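Local coordinates for siderophore-interacting protein (Aeromonas hydrophila, PDB 6K2L) that binds FAD and probably reduces ferric siderophores, as other members of the siderophore-interacting flavoprotein family do, to release their iron inside the cell, at residues Arg27-Tyr38 against Phe88-Phe99. The protein carries 1 engineered substitution. Sequence-based numbering, arbitrary orientation.
Sequences RICLTSPELADY and FRREALELDIDF. With FAD (flavin-adenine dinucleotide), chain C.
Ile-28 exchanges a pair of backbone hydrogen bonds with Ile-97, and Leu-30 with Leu-95, joining strands 25-31 and 94-100 as antiparallel neighbours in the six-stranded barrel of the FAD-binding domain. On the face shared by Arg-27, Cys-29, Asp-96 and Asp-98, the guanidinium of Arg-27 grips the Asp-98 carboxylate side-on: NE meets OD1 of Asp-98 at 2.8 Å on its syn lone pair, and NH2 meets OD2 of Asp-98 at 2.9 Å. The two planes lie only 17° apart, and the paired bonds fix the rotation of both groups. Next along, SG of Cys-29 sits beside CG and OE1 of Glu-94. Second-shell Arg-89 ties Glu-94 to Asp-96, its NH2 2.7 Å from OE1 of Glu-94 and its NH1 reaching OD2 of Asp-96 from above the carboxylate plane. The reverse face is apolar and turned to the barrel interior: CD1 of Leu-30 touches CD1 of Ile-97 at 3.6 Å, while CD1 of Ile-28 meets the Phe-99 ring obliquely.

Where strand 25-31 ends and strand 94-100 begins, OG1 of Thr-31, anti to its own amide nitrogen (chi1 179°), bonds to O of Leu-93 at 2.7 Å. Leu-93, in the G1 bulge opposite Arg-89, lays CD2 against CB of Leu-35 and of Ala-36. Beyond it, the edge of the Tyr-38 ring points at the face of Phe-88, centroids 5.6 Å apart, and the Tyr-38 hydroxyl bonds to O of Ser-124. CE2 at the edge of the Phe-88 ring points at one face of the Arg-90 guanidinium, whose NH1 bonds to O of Ala-36; Phe-40 adds a cation-pi contact. At the flavin end, the backbone O of Asp-98 accepts the isoalloxazine N3-H of FAD, N3 to O 3.0 Å.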
ATOM      1  N   ARG A  27       7.969 -13.115 -10.088  1.00 16.87           N
ATOM      2  CA  ARG A  27       7.176 -11.886 -10.098  1.00 14.88           C
ATOM      3  C   ARG A  27       6.860 -11.526 -11.543  1.00 19.48           C
ATOM      4  O   ARG A  27       7.757 -11.135 -12.307  1.00 17.85           O
ATOM      5  CB  ARG A  27       7.926 -10.736  -9.426  1.00 17.09           C
ATOM      6  CG  ARG A  27       7.254  -9.362  -9.581  1.00 18.74           C
ATOM      7  CD  ARG A  27       7.633  -8.399  -8.434  1.00 19.07           C
ATOM      8  NE  ARG A  27       7.641  -9.113  -7.163  1.00 21.68           N
ATOM      9  CZ  ARG A  27       8.488  -8.888  -6.159  1.00 25.04           C
ATOM     10  NH1 ARG A  27       9.412  -7.931  -6.255  1.00 25.20           N
ATOM     11  NH2 ARG A  27       8.398  -9.635  -5.055  1.00 22.30           N
ATOM     12  N   ILE A  28       5.589 -11.647 -11.916  1.00 14.85           N
ATOM     13  CA  ILE A  28       5.125 -11.329 -13.255  1.00 11.54           C
ATOM     14  C   ILE A  28       4.427  -9.982 -13.191  1.00 15.23           C
ATOM     15  O   ILE A  28       3.533  -9.770 -12.363  1.00 14.39           O
ATOM     16  CB  ILE A  28       4.193 -12.420 -13.789  1.00 12.66           C
ATOM     17  CG1 ILE A  28       4.976 -13.728 -13.969  1.00 16.72           C
ATOM     18  CG2 ILE A  28       3.554 -11.946 -15.043  1.00 14.15           C
ATOM     19  CD1 ILE A  28       4.089 -14.953 -14.255  1.00 17.52           C
ATOM     20  N   CYS A  29       4.876  -9.052 -14.016  1.00 16.09           N
ATOM     21  CA  CYS A  29       4.354  -7.697 -14.012  1.00 16.00           C
ATOM     22  C   CYS A  29       3.449  -7.524 -15.217  1.00 17.30           C
ATOM     23  O   CYS A  29       3.876  -7.719 -16.355  1.00 16.71           O
ATOM     24  CB  CYS A  29       5.483  -6.678 -14.044  1.00 17.74           C
ATOM     25  SG  CYS A  29       4.857  -5.035 -14.402  1.00 25.52           S
ATOM     26  N   LEU A  30       2.208  -7.167 -14.967  1.00 15.31           N
ATOM     27  CA  LEU A  30       1.179  -7.124 -15.979  1.00 19.21           C
ATOM     28  C   LEU A  30       0.754  -5.681 -16.176  1.00 23.05           C
ATOM     29  O   LEU A  30       0.783  -4.872 -15.247  1.00 18.30           O
ATOM     30  CB  LEU A  30      -0.003  -7.977 -15.566  1.00 17.44           C
ATOM     31  CG  LEU A  30       0.370  -9.456 -15.426  1.00 13.06           C
ATOM     32  CD1 LEU A  30      -0.362 -10.033 -14.249  1.00 17.87           C
ATOM     33  CD2 LEU A  30      -0.021 -10.166 -16.669  1.00 14.08           C
ATOM     34  N   THR A  31       0.397  -5.350 -17.404  1.00 26.62           N
ATOM     35  CA  THR A  31       0.049  -3.984 -17.729  1.00 23.76           C
ATOM     36  C   THR A  31      -1.103  -3.976 -18.713  1.00 22.15           C
ATOM     37  O   THR A  31      -1.290  -4.925 -19.480  1.00 21.65           O
ATOM     38  CB  THR A  31       1.248  -3.221 -18.309  1.00 25.35           C
ATOM     39  OG1 THR A  31       0.837  -1.886 -18.633  1.00 29.75           O
ATOM     40  CG2 THR A  31       1.816  -3.915 -19.563  1.00 24.70           C
ATOM     41  N   SER A  32      -1.868  -2.889 -18.671  1.00 23.70           N
ATOM     42  CA  SER A  32      -2.981  -2.569 -19.558  1.00 24.72           C
ATOM     43  C   SER A  32      -3.434  -1.144 -19.295  1.00 34.41           C
ATOM     44  O   SER A  32      -3.402  -0.678 -18.140  1.00 35.52           O
ATOM     45  CB  SER A  32      -4.172  -3.503 -19.358  1.00 27.93           C
ATOM     46  OG  SER A  32      -5.028  -3.511 -20.497  1.00 32.99           O
ATOM     47  N   PRO A  33      -3.847  -0.413 -20.333  1.00 32.86           N
ATOM     48  CA  PRO A  33      -4.520   0.874 -20.102  1.00 33.56           C
ATOM     49  C   PRO A  33      -5.824   0.731 -19.335  1.00 29.11           C
ATOM     50  O   PRO A  33      -6.279   1.706 -18.728  1.00 30.19           O
ATOM     51  CB  PRO A  33      -4.744   1.404 -21.524  1.00 37.78           C
ATOM     52  CG  PRO A  33      -3.620   0.759 -22.321  1.00 28.91           C
ATOM     53  CD  PRO A  33      -3.533  -0.627 -21.756  1.00 29.10           C
ATOM     54  N   GLU A  34      -6.415  -0.460 -19.319  1.00 25.83           N
ATOM     55  CA  GLU A  34      -7.564  -0.754 -18.473  1.00 29.64           C
ATOM     56  C   GLU A  34      -7.241  -0.758 -16.974  1.00 33.69           C
ATOM     57  O   GLU A  34      -8.156  -0.951 -16.161  1.00 31.66           O
ATOM     58  CB  GLU A  34      -8.125  -2.117 -18.867  1.00 35.18           C
ATOM     59  CG  GLU A  34      -9.285  -2.070 -19.826  1.00 39.71           C
ATOM     60  CD  GLU A  34      -9.798  -3.457 -20.124  1.00 45.53           C
ATOM     61  OE1 GLU A  34      -9.029  -4.263 -20.715  1.00 52.08           O
ATOM     62  OE2 GLU A  34     -10.955  -3.750 -19.733  1.00 41.72           O
ATOM     63  N   LEU A  35      -5.973  -0.593 -16.579  1.00 28.09           N
ATOM     64  CA  LEU A  35      -5.629  -0.540 -15.162  1.00 28.41           C
ATOM     65  C   LEU A  35      -5.800   0.854 -14.563  1.00 34.75           C
ATOM     66  O   LEU A  35      -5.694   0.998 -13.341  1.00 32.01           O
ATOM     67  CB  LEU A  35      -4.189  -1.017 -14.947  1.00 25.34           C
ATOM     68  CG  LEU A  35      -4.017  -2.524 -15.161  1.00 27.59           C
ATOM     69  CD1 LEU A  35      -2.600  -2.957 -14.854  1.00 20.89           C
ATOM     70  CD2 LEU A  35      -5.046  -3.286 -14.323  1.00 25.31           C
ATOM     71  N   ALA A  36      -6.099   1.862 -15.391  1.00 33.44           N
ATOM     72  CA  ALA A  36      -6.146   3.245 -14.929  1.00 32.07           C
ATOM     73  C   ALA A  36      -7.250   3.474 -13.893  1.00 31.37           C
ATOM     74  O   ALA A  36      -7.064   4.235 -12.939  1.00 35.12           O
ATOM     75  CB  ALA A  36      -6.326   4.174 -16.129  1.00 33.99           C
ATOM     76  N   ASP A  37      -8.400   2.827 -14.045  1.00 32.18           N
ATOM     77  CA  ASP A  37      -9.465   2.961 -13.056  1.00 39.34           C
ATOM     78  C   ASP A  37      -9.549   1.762 -12.107  1.00 40.05           C
ATOM     79  O   ASP A  37     -10.546   1.615 -11.388  1.00 37.60           O
ATOM     80  CB  ASP A  37     -10.807   3.165 -13.754  1.00 35.54           C
ATOM     81  CG  ASP A  37     -11.061   2.123 -14.796  1.00 34.81           C
ATOM     82  OD1 ASP A  37     -10.120   1.347 -15.042  1.00 38.95           O
ATOM     83  OD2 ASP A  37     -12.171   2.072 -15.371  1.00 38.79           O
ATOM     84  N   TYR A  38      -8.539   0.906 -12.099  1.00 35.78           N
ATOM     85  CA  TYR A  38      -8.561  -0.265 -11.231  1.00 36.23           C
ATOM     86  C   TYR A  38      -8.527   0.181  -9.774  1.00 34.63           C
ATOM     87  O   TYR A  38      -7.712   1.040  -9.421  1.00 35.04           O
ATOM     88  CB  TYR A  38      -7.366  -1.173 -11.543  1.00 32.46           C
ATOM     89  CG  TYR A  38      -7.494  -2.573 -10.983  1.00 31.43           C
ATOM     90  CD1 TYR A  38      -8.220  -3.545 -11.647  1.00 31.83           C
ATOM     91  CD2 TYR A  38      -6.876  -2.921  -9.789  1.00 29.24           C
ATOM     92  CE1 TYR A  38      -8.332  -4.822 -11.131  1.00 33.22           C
ATOM     93  CE2 TYR A  38      -6.984  -4.180  -9.269  1.00 25.77           C
ATOM     94  CZ  TYR A  38      -7.709  -5.130  -9.941  1.00 29.82           C
ATOM     95  OH  TYR A  38      -7.843  -6.398  -9.417  1.00 32.94           O
ATOM     96  N   PHE A  88       0.749  -2.741  -6.915  1.00 17.82           N
ATOM     97  CA  PHE A  88      -0.010  -2.108  -7.990  1.00 22.09           C
ATOM     98  C   PHE A  88       0.429  -0.659  -8.116  1.00 20.00           C
ATOM     99  O   PHE A  88       0.366   0.086  -7.140  1.00 23.24           O
ATOM    100  CB  PHE A  88      -1.527  -2.191  -7.749  1.00 21.83           C
ATOM    101  CG  PHE A  88      -2.336  -1.395  -8.730  1.00 22.17           C
ATOM    102  CD1 PHE A  88      -2.326  -1.711 -10.085  1.00 20.77           C
ATOM    103  CD2 PHE A  88      -3.097  -0.308  -8.300  1.00 28.67           C
ATOM    104  CE1 PHE A  88      -3.067  -0.939 -11.001  1.00 29.59           C
ATOM    105  CE2 PHE A  88      -3.848   0.464  -9.206  1.00 25.73           C
ATOM    106  CZ  PHE A  88      -3.826   0.160 -10.555  1.00 27.45           C
ATOM    107  N   ARG A  89       0.872  -0.265  -9.316  1.00 25.75           N
ATOM    108  CA  ARG A  89       1.349   1.091  -9.619  1.00 26.89           C
ATOM    109  C   ARG A  89       0.420   1.696 -10.670  1.00 26.45           C
ATOM    110  O   ARG A  89       0.561   1.435 -11.874  1.00 28.83           O
ATOM    111  CB  ARG A  89       2.805   1.063 -10.091  1.00 22.97           C
ATOM    112  CG  ARG A  89       3.769   0.596  -9.006  1.00 26.01           C
ATOM    113  CD  ARG A  89       5.200   0.407  -9.517  1.00 30.84           C
ATOM    114  NE  ARG A  89       5.329  -0.650 -10.518  1.00 28.08           N
ATOM    115  CZ  ARG A  89       5.547  -1.936 -10.235  1.00 28.28           C
ATOM    116  NH1 ARG A  89       5.641  -2.343  -8.972  1.00 24.02           N
ATOM    117  NH2 ARG A  89       5.670  -2.828 -11.218  1.00 26.40           N
ATOM    118  N   ARG A  90      -0.545   2.485 -10.199  1.00 33.40           N
ATOM    119  CA  ARG A  90      -1.565   3.050 -11.083  1.00 33.49           C
ATOM    120  C   ARG A  90      -0.945   3.891 -12.194  1.00 35.83           C
ATOM    121  O   ARG A  90      -1.277   3.717 -13.376  1.00 34.44           O
ATOM    122  CB  ARG A  90      -2.538   3.888 -10.273  1.00 25.87           C
ATOM    123  CG  ARG A  90      -3.814   4.186 -10.999  1.00 38.26           C
ATOM    124  CD  ARG A  90      -4.674   5.093 -10.160  1.00 39.19           C
ATOM    125  NE  ARG A  90      -5.275   4.380  -9.045  1.00 40.13           N
ATOM    126  CZ  ARG A  90      -6.208   3.450  -9.185  1.00 39.33           C
ATOM    127  NH1 ARG A  90      -6.628   3.114 -10.394  1.00 38.58           N
ATOM    128  NH2 ARG A  90      -6.715   2.843  -8.122  1.00 41.43           N
ATOM    129  N   GLU A  91      -0.051   4.821 -11.827  1.00 33.55           N
ATOM    130  CA  GLU A  91       0.557   5.716 -12.810  1.00 36.99           C
ATOM    131  C   GLU A  91       1.261   4.928 -13.913  1.00 41.51           C
ATOM    132  O   GLU A  91       1.112   5.237 -15.104  1.00 42.53           O
ATOM    133  CB  GLU A  91       1.530   6.667 -12.111  1.00 41.17           C
ATOM    134  CG  GLU A  91       2.063   7.811 -12.978  1.00 51.32           C
ATOM    135  CD  GLU A  91       2.487   9.039 -12.153  1.00 59.99           C
ATOM    136  OE1 GLU A  91       1.633   9.593 -11.419  1.00 68.07           O
ATOM    137  OE2 GLU A  91       3.669   9.457 -12.241  1.00 55.92           O
ATOM    138  N   ALA A  92       2.011   3.889 -13.542  1.00 35.67           N
ATOM    139  CA  ALA A  92       2.723   3.089 -14.523  1.00 27.14           C
ATOM    140  C   ALA A  92       1.813   2.114 -15.253  1.00 32.57           C
ATOM    141  O   ALA A  92       2.268   1.468 -16.207  1.00 30.52           O
ATOM    142  CB  ALA A  92       3.852   2.324 -13.838  1.00 31.47           C
ATOM    143  N   LEU A  93       0.555   1.996 -14.819  1.00 28.94           N
ATOM    144  CA  LEU A  93      -0.382   1.000 -15.326  1.00 28.45           C
ATOM    145  C   LEU A  93       0.183  -0.418 -15.175  1.00 27.58           C
ATOM    146  O   LEU A  93       0.122  -1.240 -16.089  1.00 25.11           O
ATOM    147  CB  LEU A  93      -0.757   1.303 -16.780  1.00 25.14           C
ATOM    148  CG  LEU A  93      -1.560   2.592 -17.026  1.00 30.80           C
ATOM    149  CD1 LEU A  93      -1.440   3.025 -18.465  1.00 31.51           C
ATOM    150  CD2 LEU A  93      -3.042   2.468 -16.629  1.00 24.50           C
ATOM    151  N   GLU A  94       0.726  -0.714 -13.994  1.00 21.82           N
ATOM    152  CA  GLU A  94       1.374  -2.003 -13.765  1.00 23.46           C
ATOM    153  C   GLU A  94       0.777  -2.683 -12.544  1.00 24.09           C
ATOM    154  O   GLU A  94       0.410  -2.017 -11.569  1.00 25.50           O
ATOM    155  CB  GLU A  94       2.892  -1.848 -13.562  1.00 25.66           C
ATOM    156  CG  GLU A  94       3.683  -1.646 -14.858  1.00 33.04           C
ATOM    157  CD  GLU A  94       5.108  -1.150 -14.604  1.00 38.89           C
ATOM    158  OE1 GLU A  94       5.736  -1.650 -13.643  1.00 41.54           O
ATOM    159  OE2 GLU A  94       5.606  -0.277 -15.362  1.00 40.86           O
ATOM    160  N   LEU A  95       0.702  -4.012 -12.599  1.00 19.66           N
ATOM    161  CA  LEU A  95       0.175  -4.844 -11.531  1.00 19.21           C
ATOM    162  C   LEU A  95       1.051  -6.085 -11.406  1.00 15.43           C
ATOM    163  O   LEU A  95       1.240  -6.790 -12.391  1.00 16.50           O
ATOM    164  CB  LEU A  95      -1.286  -5.233 -11.820  1.00 21.59           C
ATOM    165  CG  LEU A  95      -1.962  -5.919 -10.629  1.00 16.65           C
ATOM    166  CD1 LEU A  95      -3.314  -5.340 -10.381  1.00 18.15           C
ATOM    167  CD2 LEU A  95      -2.023  -7.431 -10.841  1.00 13.11           C
ATOM    168  N   ASP A  96       1.573  -6.368 -10.210  1.00 16.06           N
ATOM    169  CA  ASP A  96       2.509  -7.468  -9.965  1.00 16.30           C
ATOM    170  C   ASP A  96       1.822  -8.650  -9.302  1.00 10.63           C
ATOM    171  O   ASP A  96       1.206  -8.505  -8.247  1.00 12.56           O
ATOM    172  CB  ASP A  96       3.645  -7.022  -9.031  1.00 17.70           C
ATOM    173  CG  ASP A  96       4.660  -6.165  -9.724  1.00 23.30           C
ATOM    174  OD1 ASP A  96       4.656  -6.165 -10.975  1.00 16.65           O
ATOM    175  OD2 ASP A  96       5.458  -5.489  -9.022  1.00 31.63           O
ATOM    176  N   ILE A  97       1.974  -9.831  -9.874  1.00 10.77           N
ATOM    177  CA  ILE A  97       1.552 -11.056  -9.208  1.00 11.86           C
ATOM    178  C   ILE A  97       2.756 -11.969  -9.056  1.00 12.64           C
ATOM    179  O   ILE A  97       3.468 -12.206 -10.040  1.00 10.91           O
ATOM    180  CB  ILE A  97       0.446 -11.770  -9.990  1.00 10.61           C
ATOM    181  CG1 ILE A  97      -0.717 -10.818 -10.213  1.00 10.33           C
ATOM    182  CG2 ILE A  97      -0.007 -12.981  -9.208  1.00 11.50           C
ATOM    183  CD1 ILE A  97      -1.769 -11.392 -11.216  1.00 13.02           C
ATOM    184  N   ASP A  98       2.970 -12.505  -7.838  1.00 10.75           N
ATOM    185  CA  ASP A  98       4.086 -13.416  -7.555  1.00  9.84           C
ATOM    186  C   ASP A  98       3.627 -14.878  -7.494  1.00 13.65           C
ATOM    187  O   ASP A  98       2.824 -15.251  -6.624  1.00 14.91           O
ATOM    188  CB  ASP A  98       4.765 -13.068  -6.234  1.00 11.60           C
ATOM    189  CG  ASP A  98       5.532 -11.750  -6.266  1.00 21.21           C
ATOM    190  OD1 ASP A  98       5.636 -11.086  -7.333  1.00 18.00           O
ATOM    191  OD2 ASP A  98       6.053 -11.383  -5.179  1.00 22.24           O
ATOM    192  N   PHE A  99       4.192 -15.714  -8.365  1.00 12.88           N
ATOM    193  CA  PHE A  99       3.821 -17.123  -8.515  1.00 14.09           C
ATOM    194  C   PHE A  99       4.804 -18.028  -7.771  1.00 10.79           C
ATOM    195  O   PHE A  99       6.014 -17.975  -8.032  1.00 11.11           O
ATOM    196  CB  PHE A  99       3.795 -17.496 -10.008  1.00 10.75           C
ATOM    197  CG  PHE A  99       2.573 -17.011 -10.723  1.00 12.80           C
ATOM    198  CD1 PHE A  99       2.439 -15.663 -11.073  1.00 15.04           C
ATOM    199  CD2 PHE A  99       1.533 -17.882 -11.023  1.00 15.38           C
ATOM    200  CE1 PHE A  99       1.292 -15.202 -11.705  1.00 12.40           C
ATOM    201  CE2 PHE A  99       0.385 -17.422 -11.664  1.00  9.72           C
ATOM    202  CZ  PHE A  99       0.270 -16.089 -12.006  1.00 12.19           C
TER
HETATM  203  PA  FAD C 301      -3.448 -26.655  -9.196  1.00 13.84           P
HETATM  204  O1A FAD C 301      -3.960 -26.964 -10.567  1.00 21.17           O
HETATM  205  O2A FAD C 301      -4.450 -25.997  -8.238  1.00 13.73           O
HETATM  206  O5B FAD C 301      -2.921 -27.944  -8.365  1.00 23.40           O
HETATM  207  C5B FAD C 301      -2.044 -28.924  -8.959  1.00 18.13           C
HETATM  208  C4B FAD C 301      -1.265 -29.700  -7.917  1.00 20.30           C
HETATM  209  O4B FAD C 301      -0.143 -28.918  -7.448  1.00 27.23           O
HETATM  210  C3B FAD C 301      -2.015 -30.134  -6.659  1.00 25.75           C
HETATM  211  O3B FAD C 301      -1.539 -31.405  -6.220  1.00 26.83           O
HETATM  212  C2B FAD C 301      -1.682 -29.015  -5.662  1.00 23.87           C
HETATM  213  O2B FAD C 301      -1.711 -29.400  -4.289  1.00 20.74           O
HETATM  214  C1B FAD C 301      -0.251 -28.667  -6.055  1.00 20.86           C
HETATM  215  N9A FAD C 301       0.066 -27.274  -5.861  1.00 19.84           N
HETATM  216  C8A FAD C 301      -0.744 -26.200  -6.133  1.00 20.47           C
HETATM  217  N7A FAD C 301      -0.185 -25.035  -5.895  1.00 19.11           N
HETATM  218  C5A FAD C 301       1.086 -25.371  -5.449  1.00 20.24           C
HETATM  219  C6A FAD C 301       2.179 -24.590  -5.034  1.00 19.81           C
HETATM  220  N6A FAD C 301       2.173 -23.256  -5.036  1.00 14.34           N
HETATM  221  N1A FAD C 301       3.303 -25.240  -4.635  1.00 20.93           N
HETATM  222  C2A FAD C 301       3.311 -26.576  -4.651  1.00 22.86           C
HETATM  223  N3A FAD C 301       2.341 -27.417  -5.033  1.00 25.42           N
HETATM  224  C4A FAD C 301       1.254 -26.747  -5.427  1.00 19.38           C
HETATM  225  N1  FAD C 301      -0.473 -18.876  -4.844  1.00 10.72           N
HETATM  226  C2  FAD C 301       0.601 -18.206  -5.357  1.00 13.28           C
HETATM  227  O2  FAD C 301       1.513 -18.789  -5.948  1.00 13.02           O
HETATM  228  N3  FAD C 301       0.693 -16.831  -5.208  1.00 13.53           N
HETATM  229  C4  FAD C 301      -0.217 -16.023  -4.572  1.00 14.20           C
HETATM  230  O4  FAD C 301      -0.029 -14.808  -4.510  1.00 13.07           O
HETATM  231  C4X FAD C 301      -1.364 -16.739  -4.041  1.00 15.22           C
HETATM  232  N5  FAD C 301      -2.305 -16.038  -3.417  1.00 13.46           N
HETATM  233  C5X FAD C 301      -3.382 -16.721  -2.909  1.00 11.97           C
HETATM  234  C6  FAD C 301      -4.361 -16.007  -2.232  1.00 10.76           C
HETATM  235  C7  FAD C 301      -5.464 -16.649  -1.674  1.00 13.60           C
HETATM  236  C7M FAD C 301      -6.515 -15.829  -0.970  1.00 12.29           C
HETATM  237  C8  FAD C 301      -5.606 -18.042  -1.829  1.00 15.68           C
HETATM  238  C8M FAD C 301      -6.808 -18.771  -1.281  1.00 13.78           C
HETATM  239  C9  FAD C 301      -4.634 -18.756  -2.522  1.00 13.08           C
HETATM  240  C9A FAD C 301      -3.523 -18.114  -3.052  1.00 11.46           C
HETATM  241  N10 FAD C 301      -2.506 -18.825  -3.720  1.00 13.34           N
HETATM  242  C10 FAD C 301      -1.399 -18.168  -4.220  1.00 12.55           C
HETATM  243  C1' FAD C 301      -2.591 -20.291  -3.862  1.00 16.35           C
HETATM  244  C2' FAD C 301      -2.872 -20.773  -5.287  1.00 15.71           C
HETATM  245  O2' FAD C 301      -4.218 -20.496  -5.684  1.00 10.66           O
HETATM  246  C3' FAD C 301      -2.616 -22.281  -5.345  1.00 17.04           C
HETATM  247  O3' FAD C 301      -1.208 -22.500  -5.287  1.00 14.55           O
HETATM  248  C4' FAD C 301      -3.180 -22.977  -6.582  1.00 16.29           C
HETATM  249  O4' FAD C 301      -3.400 -24.355  -6.268  1.00 18.02           O
HETATM  250  C5' FAD C 301      -2.259 -22.821  -7.773  1.00 14.97           C
HETATM  251  O5' FAD C 301      -2.912 -23.341  -8.946  1.00 18.37           O
HETATM  252  P   FAD C 301      -2.144 -24.254  -9.980  1.00 15.31           P
HETATM  253  O1P FAD C 301      -3.015 -24.275 -11.242  1.00 19.47           O
HETATM  254  O2P FAD C 301      -0.762 -23.825 -10.184  1.00 16.45           O
HETATM  255  O3P FAD C 301      -2.180 -25.698  -9.294  1.00 18.31           O